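Local coordinates for protein MmeI (Methylophilus methylotrophus, PDB 5HR4) that recognises, cuts and probably methylates DNA as a Type IIL restriction-modification enzyme, most likely transferring a methyl group from S-adenosyl-L-methionine to adenine N6, at residues Ala516-Ala521 / Pro552-Leu557; Asp465-Leu470 / Ala522-Thr527; Ala612-Pro617 / Gly622-Ala627. One frame throughout, in Å; residues are numbered along the deposited sequence.

Contact 1 (Ala516-Ala521 / Pro552-Leu557); sequences AWYPKA and PLLLSL. With SFG (sinefungin), chain H.
Leu554 pushes its two methyls against Tyr518, and this is the densely packed part of the contact. Its CD1 meets the ring obliquely, 3.7 Å from Tyr518 CD2, and also leans on CB of the same residue; CD2 lies against the Tyr518 carbonyl group, 4.0 Å from its O. With Leu554 CG beside the backbone N (chi1 -75°), the fork is carried across to the tyrosine. Phe535 meets the Tyr518 ring edge-to-face, and the ring of Phe587 lies against it at a shallow angle. The more open side is thinner: Leu553, partly exposed, sends CD2 alone to Pro519, 3.9 Å from CG, and Ser556, at the surface, turns its OG back to Leu553 O (2.9 Å). From the same helix as Tyr518, Trp517 points to sinefungin, its benzo edge bringing CZ2 to 3.6 Å from C6 of the adenine, while NE1 bonds Pro362 O. Replacing Trp517 by alanine is likely to cost the adenine this edge contact and leave the Pro362 carbonyl without its indole donor. The two helices run nearly parallel, 13° apart with axes 10.3 Å from each other, joined through strand 532-538: neighbouring helices beside the sheet of a Rossmann-like class I methyltransferase.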
loop_
_atom_site.group_PDB
_atom_site.type_symbol
_atom_site.label_atom_id
_atom_site.label_comp_id
_atom_site.label_asym_id
_atom_site.label_seq_id
_atom_site.Cartn_x
_atom_site.Cartn_y
_atom_site.Cartn_z
ATOM N N ALA A 516 4.958 -10.870 -3.825
ATOM C CA ALA A 516 5.195 -12.229 -3.332
ATOM C C ALA A 516 3.917 -12.978 -2.934
ATOM O O ALA A 516 3.821 -14.191 -3.137
ATOM C CB ALA A 516 6.150 -12.179 -2.147
ATOM N N TRP A 517 2.935 -12.300 -2.341
ATOM C CA TRP A 517 1.743 -13.043 -1.920
ATOM C C TRP A 517 0.918 -13.566 -3.094
ATOM O O TRP A 517 0.122 -14.488 -2.900
ATOM C CB TRP A 517 0.839 -12.197 -1.015
ATOM C CG TRP A 517 1.274 -12.190 0.414
ATOM C CD1 TRP A 517 0.629 -12.750 1.473
ATOM C CD2 TRP A 517 2.465 -11.601 0.939
ATOM N NE1 TRP A 517 1.344 -12.541 2.629
ATOM C CE2 TRP A 517 2.474 -11.836 2.325
ATOM C CE3 TRP A 517 3.521 -10.888 0.368
ATOM C CZ2 TRP A 517 3.498 -11.382 3.153
ATOM C CZ3 TRP A 517 4.545 -10.441 1.189
ATOM C CH2 TRP A 517 4.527 -10.692 2.567
ATOM N N TYR A 518 1.090 -13.012 -4.301
ATOM C CA TYR A 518 0.270 -13.452 -5.428
ATOM C C TYR A 518 0.638 -14.850 -5.916
ATOM O O TYR A 518 -0.275 -15.678 -6.091
ATOM C CB TYR A 518 0.341 -12.422 -6.558
ATOM C CG TYR A 518 -0.465 -11.171 -6.307
ATOM C CD1 TYR A 518 -0.022 -10.202 -5.410
ATOM C CD2 TYR A 518 -1.655 -10.947 -6.985
ATOM C CE1 TYR A 518 -0.741 -9.062 -5.182
ATOM C CE2 TYR A 518 -2.394 -9.799 -6.768
ATOM C CZ TYR A 518 -1.932 -8.864 -5.863
ATOM O OH TYR A 518 -2.658 -7.724 -5.644
ATOM N N PRO A 519 1.907 -15.181 -6.182
ATOM C CA PRO A 519 2.217 -16.568 -6.561
ATOM C C PRO A 519 1.925 -17.556 -5.451
ATOM O O PRO A 519 1.517 -18.688 -5.738
ATOM C CB PRO A 519 3.718 -16.521 -6.880
ATOM C CG PRO A 519 3.992 -15.107 -7.176
ATOM C CD PRO A 519 3.103 -14.332 -6.265
ATOM N N LYS A 520 2.137 -17.163 -4.190
ATOM C CA LYS A 520 1.749 -18.006 -3.064
ATOM C C LYS A 520 0.288 -18.402 -3.175
ATOM O O LYS A 520 -0.034 -19.581 -3.349
ATOM C CB LYS A 520 2.023 -17.284 -1.742
ATOM C CG LYS A 520 3.385 -17.570 -1.186
ATOM C CD LYS A 520 3.518 -19.042 -0.840
ATOM C CE LYS A 520 4.446 -19.273 0.334
ATOM N NZ LYS A 520 4.606 -20.735 0.620
ATOM N N ALA A 521 -0.614 -17.414 -3.093
ATOM C CA ALA A 521 -2.038 -17.667 -3.301
ATOM C C ALA A 521 -2.278 -18.468 -4.569
ATOM O O ALA A 521 -3.024 -19.453 -4.556
ATOM C CB ALA A 521 -2.802 -16.348 -3.365
ATOM N N PRO A 552 3.129 -12.197 -16.321
ATOM C CA PRO A 552 3.454 -13.421 -17.069
ATOM C C PRO A 552 3.358 -14.668 -16.208
ATOM O O PRO A 552 2.725 -15.656 -16.605
ATOM C CB PRO A 552 4.882 -13.146 -17.550
ATOM C CG PRO A 552 4.894 -11.699 -17.782
ATOM C CD PRO A 552 4.071 -11.112 -16.661
ATOM N N LEU A 553 3.957 -14.636 -15.017
ATOM C CA LEU A 553 3.890 -15.790 -14.133
ATOM C C LEU A 553 2.464 -16.052 -13.661
ATOM O O LEU A 553 2.038 -17.211 -13.580
ATOM C CB LEU A 553 4.820 -15.586 -12.943
ATOM C CG LEU A 553 4.714 -16.666 -11.869
ATOM C CD1 LEU A 553 5.257 -17.992 -12.377
ATOM C CD2 LEU A 553 5.423 -16.225 -10.590
ATOM N N LEU A 554 1.703 -15.002 -13.345
ATOM C CA LEU A 554 0.364 -15.230 -12.811
ATOM C C LEU A 554 -0.563 -15.804 -13.878
ATOM O O LEU A 554 -1.292 -16.771 -13.622
ATOM C CB LEU A 554 -0.214 -13.939 -12.223
ATOM C CG LEU A 554 0.354 -13.488 -10.870
ATOM C CD1 LEU A 554 -0.470 -12.367 -10.222
ATOM C CD2 LEU A 554 0.475 -14.664 -9.939
ATOM N N LEU A 555 -0.547 -15.225 -15.087
ATOM C CA LEU A 555 -1.422 -15.726 -16.148
ATOM C C LEU A 555 -1.100 -17.178 -16.485
ATOM O O LEU A 555 -2.005 -18.003 -16.647
ATOM C CB LEU A 555 -1.313 -14.843 -17.394
ATOM C CG LEU A 555 -1.816 -13.392 -17.305
ATOM C CD1 LEU A 555 -1.588 -12.646 -18.612
ATOM C CD2 LEU A 555 -3.286 -13.330 -16.943
ATOM N N SER A 556 0.188 -17.518 -16.547
ATOM C CA SER A 556 0.591 -18.881 -16.867
ATOM C C SER A 556 0.062 -19.896 -15.866
ATOM O O SER A 556 0.012 -21.088 -16.185
ATOM C CB SER A 556 2.120 -18.978 -16.931
ATOM O OG SER A 556 2.681 -19.087 -15.633
ATOM N N LEU A 557 -0.317 -19.467 -14.665
ATOM C CA LEU A 557 -0.798 -20.386 -13.641
ATOM C C LEU A 557 -2.312 -20.524 -13.636
ATOM O O LEU A 557 -2.853 -21.237 -12.782
ATOM C CB LEU A 557 -0.313 -19.940 -12.263
ATOM C CG LEU A 557 1.194 -20.117 -12.031
ATOM C CD1 LEU A 557 1.564 -19.749 -10.599
ATOM C CD2 LEU A 557 1.642 -21.538 -12.349
HETATM N N SFG H . -4.720 -5.785 7.330
HETATM C CA SFG H . -4.127 -5.558 8.631
HETATM C C SFG H . -5.078 -4.667 9.406
HETATM O O SFG H . -6.130 -4.284 8.848
HETATM O OXT SFG H . -4.835 -4.319 10.586
HETATM C CB SFG H . -2.772 -4.876 8.481
HETATM C CG SFG H . -1.916 -5.727 7.556
HETATM C CD SFG H . -0.702 -4.890 7.223
HETATM N NE SFG H . -1.093 -3.988 6.157
HETATM C "C5'" SFG H . 0.495 -5.760 6.806
HETATM C "C4'" SFG H . 0.890 -6.857 7.852
HETATM O "O4'" SFG H . 1.648 -7.742 7.269
HETATM C "C3'" SFG H . 1.760 -6.337 9.010
HETATM O "O3'" SFG H . 1.030 -6.443 10.146
HETATM C "C2'" SFG H . 3.030 -7.237 9.039
HETATM O "O2'" SFG H . 3.399 -7.629 10.429
HETATM C "C1'" SFG H . 2.675 -8.294 8.382
HETATM N N9 SFG H . 3.735 -8.890 7.631
HETATM C C8 SFG H . 4.718 -8.286 6.968
HETATM N N7 SFG H . 5.455 -9.223 6.367
HETATM C C5 SFG H . 4.917 -10.407 6.657
HETATM C C6 SFG H . 5.294 -11.680 6.302
HETATM N N6 SFG H . 6.375 -12.187 5.493
HETATM N N1 SFG H . 4.601 -12.735 6.714
HETATM C C2 SFG H . 3.510 -12.542 7.493
HETATM N N3 SFG H . 3.141 -11.284 7.849
HETATM C C4 SFG H . 3.848 -10.211 7.429
#

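Contact 2 (Asp465-Leu470 / Ala522-Thr527); sequences DWNDVL and AHYIQT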
loop_
_atom_site.group_PDB
_atom_site.type_symbol
_atom_site.label_atom_id
_atom_site.label_comp_id
_atom_site.label_asym_id
_atom_site.label_seq_id
_atom_site.Cartn_x
_atom_site.Cartn_y
_atom_site.Cartn_z
ATOM N N ASP A 465 4.178 -23.390 4.330
ATOM C CA ASP A 465 3.115 -23.918 3.486
ATOM C C ASP A 465 1.767 -23.511 4.086
ATOM O O ASP A 465 1.436 -23.929 5.204
ATOM C CB ASP A 465 3.241 -25.440 3.380
ATOM C CG ASP A 465 2.291 -26.049 2.364
ATOM O OD1 ASP A 465 1.653 -25.304 1.587
ATOM O OD2 ASP A 465 2.197 -27.290 2.327
ATOM N N TRP A 466 0.988 -22.704 3.346
ATOM C CA TRP A 466 -0.296 -22.241 3.880
ATOM C C TRP A 466 -1.188 -23.393 4.345
ATOM O O TRP A 466 -1.949 -23.231 5.305
ATOM C CB TRP A 466 -1.027 -21.360 2.848
ATOM C CG TRP A 466 -0.353 -20.012 2.685
ATOM C CD1 TRP A 466 0.732 -19.563 3.378
ATOM C CD2 TRP A 466 -0.714 -18.953 1.786
ATOM N NE1 TRP A 466 1.082 -18.307 2.968
ATOM C CE2 TRP A 466 0.213 -17.904 1.988
ATOM C CE3 TRP A 466 -1.726 -18.785 0.839
ATOM C CZ2 TRP A 466 0.160 -16.704 1.269
ATOM C CZ3 TRP A 466 -1.779 -17.592 0.128
ATOM C CH2 TRP A 466 -0.844 -16.571 0.348
ATOM N N ASN A 467 -1.088 -24.570 3.713
ATOM C CA ASN A 467 -1.904 -25.710 4.145
ATOM C C ASN A 467 -1.674 -26.109 5.605
ATOM O O ASN A 467 -2.496 -26.837 6.166
ATOM C CB ASN A 467 -1.668 -26.929 3.246
ATOM C CG ASN A 467 -2.279 -26.760 1.866
ATOM O OD1 ASN A 467 -3.509 -26.853 1.689
ATOM N ND2 ASN A 467 -1.426 -26.511 0.874
ATOM N N ASP A 468 -0.596 -25.663 6.249
ATOM C CA ASP A 468 -0.493 -25.961 7.675
ATOM C C ASP A 468 -1.431 -25.097 8.514
ATOM O O ASP A 468 -1.778 -25.477 9.639
ATOM C CB ASP A 468 0.946 -25.795 8.152
ATOM C CG ASP A 468 1.902 -26.694 7.412
ATOM O OD1 ASP A 468 1.437 -27.740 6.903
ATOM O OD2 ASP A 468 3.108 -26.353 7.337
ATOM N N VAL A 469 -1.852 -23.949 7.994
ATOM C CA VAL A 469 -2.844 -23.123 8.671
ATOM C C VAL A 469 -4.251 -23.583 8.334
ATOM O O VAL A 469 -5.126 -23.615 9.206
ATOM C CB VAL A 469 -2.646 -21.641 8.296
ATOM C CG1 VAL A 469 -3.616 -20.742 9.082
ATOM C CG2 VAL A 469 -1.196 -21.250 8.517
ATOM N N LEU A 470 -4.476 -23.929 7.069
ATOM C CA LEU A 470 -5.808 -24.272 6.585
ATOM C C LEU A 470 -5.630 -25.071 5.308
ATOM O O LEU A 470 -5.038 -24.573 4.342
ATOM C CB LEU A 470 -6.652 -23.019 6.332
ATOM C CG LEU A 470 -8.023 -23.287 5.699
ATOM C CD1 LEU A 470 -8.742 -24.347 6.497
ATOM C CD2 LEU A 470 -8.882 -22.029 5.616
ATOM N N ALA A 522 -1.622 -18.082 -5.670
ATOM C CA ALA A 522 -1.845 -18.767 -6.944
ATOM C C ALA A 522 -1.444 -20.236 -6.874
ATOM O O ALA A 522 -2.105 -21.090 -7.469
ATOM C CB ALA A 522 -1.090 -18.065 -8.066
ATOM N N HIS A 523 -0.365 -20.555 -6.157
ATOM C CA HIS A 523 0.003 -21.960 -5.994
ATOM C C HIS A 523 -0.929 -22.663 -5.011
ATOM O O HIS A 523 -1.320 -23.813 -5.229
ATOM C CB HIS A 523 1.465 -22.078 -5.550
ATOM C CG HIS A 523 2.447 -21.935 -6.678
ATOM N ND1 HIS A 523 3.258 -20.827 -6.832
ATOM C CD2 HIS A 523 2.731 -22.752 -7.721
ATOM C CE1 HIS A 523 4.007 -20.974 -7.912
ATOM N NE2 HIS A 523 3.707 -22.134 -8.468
ATOM N N TYR A 524 -1.325 -21.965 -3.949
ATOM C CA TYR A 524 -2.198 -22.543 -2.939
ATOM C C TYR A 524 -3.544 -22.973 -3.517
ATOM O O TYR A 524 -4.047 -24.059 -3.204
ATOM C CB TYR A 524 -2.393 -21.520 -1.830
ATOM C CG TYR A 524 -3.335 -21.929 -0.721
ATOM C CD1 TYR A 524 -2.975 -22.897 0.203
ATOM C CD2 TYR A 524 -4.561 -21.310 -0.568
ATOM C CE1 TYR A 524 -3.835 -23.254 1.229
ATOM C CE2 TYR A 524 -5.418 -21.658 0.456
ATOM C CZ TYR A 524 -5.050 -22.624 1.350
ATOM O OH TYR A 524 -5.894 -22.971 2.377
ATOM N N ILE A 525 -4.163 -22.129 -4.346
ATOM C CA ILE A 525 -5.508 -22.442 -4.831
ATOM C C ILE A 525 -5.482 -23.399 -6.003
ATOM O O ILE A 525 -6.551 -23.798 -6.486
ATOM C CB ILE A 525 -6.300 -21.176 -5.232
ATOM C CG1 ILE A 525 -5.705 -20.521 -6.474
ATOM C CG2 ILE A 525 -6.318 -20.180 -4.088
ATOM C CD1 ILE A 525 -6.517 -19.335 -6.955
ATOM N N GLN A 526 -4.295 -23.782 -6.479
ATOM C CA GLN A 526 -4.222 -24.693 -7.614
ATOM C C GLN A 526 -4.960 -25.996 -7.323
ATOM O O GLN A 526 -5.466 -26.639 -8.250
ATOM C CB GLN A 526 -2.753 -24.959 -7.971
ATOM C CG GLN A 526 -2.484 -25.179 -9.458
ATOM C CD GLN A 526 -2.724 -23.928 -10.301
ATOM O OE1 GLN A 526 -2.092 -22.896 -10.083
ATOM N NE2 GLN A 526 -3.642 -24.017 -11.268
ATOM N N THR A 527 -5.069 -26.376 -6.041
ATOM C CA THR A 527 -5.752 -27.600 -5.634
ATOM C C THR A 527 -7.252 -27.419 -5.408
ATOM O O THR A 527 -7.937 -28.413 -5.139
ATOM C CB THR A 527 -5.126 -28.177 -4.344
ATOM O OG1 THR A 527 -5.234 -27.222 -3.283
ATOM C CG2 THR A 527 -3.656 -28.503 -4.535
#
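Tyr524 reaches across to the loop with its hydroxyl and gives a hydrogen bond to Leu470 O, the OH to O distance being 2.7 Å. The donor stands 48° above the carbonyl plane, while that oxygen lies in the plane of the tyrosine ring, at its edge. Trp466 comes to the face of the same ring with the edge of its six-membered ring, an offset edge-to-face pair with centroids 5.7 Å apart and planes at 64°. Lower on the side chain, Trp466 CB sits 3.6 Å from Tyr524 CD1, and Asn467 OD1 approaches CE1 of the tyrosine obliquely at 3.6 Å. What sends the ring off the helix is Tyr524 CG lying anti to its own nitrogen (chi1 177°). In the Rossmann-like methyltransferase fold this pins the loop between strands 455-458 and 477-480 to the last turn of helix 517-524. Further out, the loop holds its own shape: Trp466 O accepts from Val469 N at 2.8 Å and from Leu470 N at 3.2 Å. Asn467 OD1 takes the backbone N-H of Ala472. The indole is steadied by NE1 bonding Ala461 O, by an edge-to-face meeting with Phe360 and by a cation-pi contact from Lys520.

Contact 3 (Ala612-Pro617 / Gly622-Ala627); sequences AKNINP and GVDVIA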
loop_
_atom_site.group_PDB
_atom_site.type_symbol
_atom_site.label_atom_id
_atom_site.label_comp_id
_atom_site.label_asym_id
_atom_site.label_seq_id
_atom_site.Cartn_x
_atom_site.Cartn_y
_atom_site.Cartn_z
ATOM N N ALA A 612 -16.919 -4.380 -17.302
ATOM C CA ALA A 612 -15.675 -4.529 -18.041
ATOM C C ALA A 612 -15.694 -5.809 -18.854
ATOM O O ALA A 612 -16.041 -6.874 -18.337
ATOM C CB ALA A 612 -14.474 -4.521 -17.104
ATOM N N LYS A 613 -15.324 -5.693 -20.133
ATOM C CA LYS A 613 -15.159 -6.882 -20.965
ATOM C C LYS A 613 -14.040 -7.763 -20.425
ATOM O O LYS A 613 -14.233 -8.963 -20.191
ATOM C CB LYS A 613 -14.882 -6.482 -22.416
ATOM N N ASN A 614 -12.859 -7.177 -20.207
ATOM C CA ASN A 614 -11.728 -7.893 -19.637
ATOM C C ASN A 614 -11.032 -6.986 -18.636
ATOM O O ASN A 614 -11.126 -5.762 -18.722
ATOM C CB ASN A 614 -10.748 -8.339 -20.716
ATOM C CG ASN A 614 -9.558 -9.066 -20.146
ATOM O OD1 ASN A 614 -9.697 -9.883 -19.227
ATOM N ND2 ASN A 614 -8.367 -8.755 -20.667
ATOM N N ILE A 615 -10.339 -7.585 -17.669
ATOM C CA ILE A 615 -9.508 -6.812 -16.754
ATOM C C ILE A 615 -8.042 -7.119 -17.031
ATOM O O ILE A 615 -7.595 -8.265 -16.888
ATOM C CB ILE A 615 -9.872 -7.054 -15.286
ATOM C CG1 ILE A 615 -11.362 -6.805 -15.085
ATOM C CG2 ILE A 615 -9.100 -6.078 -14.419
ATOM C CD1 ILE A 615 -11.766 -6.703 -13.639
ATOM N N ASN A 616 -7.313 -6.074 -17.440
ATOM C CA ASN A 616 -5.893 -6.106 -17.778
ATOM C C ASN A 616 -5.024 -6.426 -16.580
ATOM O O ASN A 616 -5.400 -6.172 -15.437
ATOM C CB ASN A 616 -5.432 -4.741 -18.286
ATOM C CG ASN A 616 -5.316 -4.699 -19.762
ATOM O OD1 ASN A 616 -5.360 -3.629 -20.375
ATOM N ND2 ASN A 616 -5.181 -5.875 -20.369
ATOM N N PRO A 617 -3.816 -6.913 -16.823
ATOM C CA PRO A 617 -2.775 -6.809 -15.781
ATOM C C PRO A 617 -2.498 -5.364 -15.359
ATOM O O PRO A 617 -2.058 -5.136 -14.226
ATOM C CB PRO A 617 -1.552 -7.479 -16.427
ATOM C CG PRO A 617 -1.903 -7.655 -17.900
ATOM C CD PRO A 617 -3.394 -7.702 -17.990
ATOM N N GLY A 622 -9.098 -4.082 -21.627
ATOM C CA GLY A 622 -8.453 -4.214 -22.910
ATOM C C GLY A 622 -7.774 -5.552 -23.057
ATOM O O GLY A 622 -8.063 -6.498 -22.318
ATOM N N VAL A 623 -6.845 -5.606 -24.022
ATOM C CA VAL A 623 -6.163 -6.841 -24.396
ATOM C C VAL A 623 -5.124 -7.177 -23.338
ATOM O O VAL A 623 -4.784 -6.331 -22.503
ATOM C CB VAL A 623 -5.535 -6.729 -25.801
ATOM C CG1 VAL A 623 -6.554 -6.202 -26.789
ATOM C CG2 VAL A 623 -4.316 -5.841 -25.796
ATOM N N ASP A 624 -4.621 -8.412 -23.366
ATOM C CA ASP A 624 -3.716 -8.933 -22.351
ATOM C C ASP A 624 -2.240 -8.830 -22.750
ATOM O O ASP A 624 -1.402 -9.555 -22.200
ATOM C CB ASP A 624 -4.077 -10.382 -22.025
ATOM C CG ASP A 624 -4.966 -10.495 -20.803
ATOM O OD1 ASP A 624 -5.677 -9.517 -20.504
ATOM O OD2 ASP A 624 -4.953 -11.549 -20.126
ATOM N N VAL A 625 -1.905 -7.940 -23.673
ATOM C CA VAL A 625 -0.523 -7.728 -24.084
ATOM C C VAL A 625 0.146 -6.776 -23.104
ATOM O O VAL A 625 -0.405 -5.721 -22.769
ATOM C CB VAL A 625 -0.468 -7.169 -25.513
ATOM C CG1 VAL A 625 0.914 -6.665 -25.825
ATOM C CG2 VAL A 625 -0.903 -8.223 -26.511
ATOM N N ILE A 626 1.343 -7.134 -22.651
ATOM C CA ILE A 626 2.112 -6.319 -21.722
ATOM C C ILE A 626 3.284 -5.701 -22.466
ATOM O O ILE A 626 3.962 -6.382 -23.246
ATOM C CB ILE A 626 2.606 -7.147 -20.520
ATOM C CG1 ILE A 626 1.416 -7.681 -19.721
ATOM C CG2 ILE A 626 3.512 -6.303 -19.644
ATOM C CD1 ILE A 626 1.803 -8.492 -18.486
ATOM N N ALA A 627 3.529 -4.412 -22.220
ATOM C CA ALA A 627 4.678 -3.717 -22.793
ATOM C C ALA A 627 5.928 -3.994 -21.954
ATOM O O ALA A 627 5.930 -3.762 -20.739
ATOM C CB ALA A 627 4.388 -2.220 -22.871
#
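Asn614 spends both N-H groups of its amide on the other segment, giving ND2 two hydrogen bonds. The setting is an irregular loop after strand 608-612, an edge strand of the methyltransferase sheet, on the way into the target recognition region; here two segments run side by side in roughly the same direction. One bond runs to Gly622 O, 2.8 Å from ND2 and nearly straight at 161°, arriving almost head-on to the carbonyl. The other, also 2.8 Å from ND2, goes to Asp624 OD1, which it meets from 40° above the carboxylate plane. Both acceptors lie close to the amide plane, so the pair of bonds fixes the rotation of the group. Extending Asn614 CG anti to the backbone N (chi1 179°) delivers the amide to its partners. Between the segments, Asp621 takes the backbone N-H groups of Lys613 and Asn614 on its two carboxylate oxygens. Asn616 is modelled too close to Val623 to be read in detail. Farther along, packing takes over: Val625 rests on helix 888-903, and Trp551 of helix 544-556 backs both Pro617 and Ile626. Pro617 CG there sits 3.8 Å from Ile626 CG1 and equally far from Ile626 CD1.

Helix 517-524 carries both contact 1 and contact 2, whose centres are 13 Å apart: the Trp466 indole of contact 2 packs against its backbone, CZ3 being 3.4 Å from Ala521 N, with CZ2 3.6 Å from Lys520 CB. Contact 1 reaches sinefungin directly through Trp517; the Trp466 side chain, which touches Trp517, stays about 8 Å from the ligand. Helix 544-556 in turn meets contact 3, the centres of contacts 1 and 3 being 16 Å apart, where Leu555 CD1 packs 3.8 Å from Asp624 OD2 and Pro552 CD 3.9 Å from Ile626 CD1. Contacts 2 and 3 do not touch, their nearest atoms being about 13 Å apart. Contact 1 thus touches both other contacts, and through Trp517 the ligand as well.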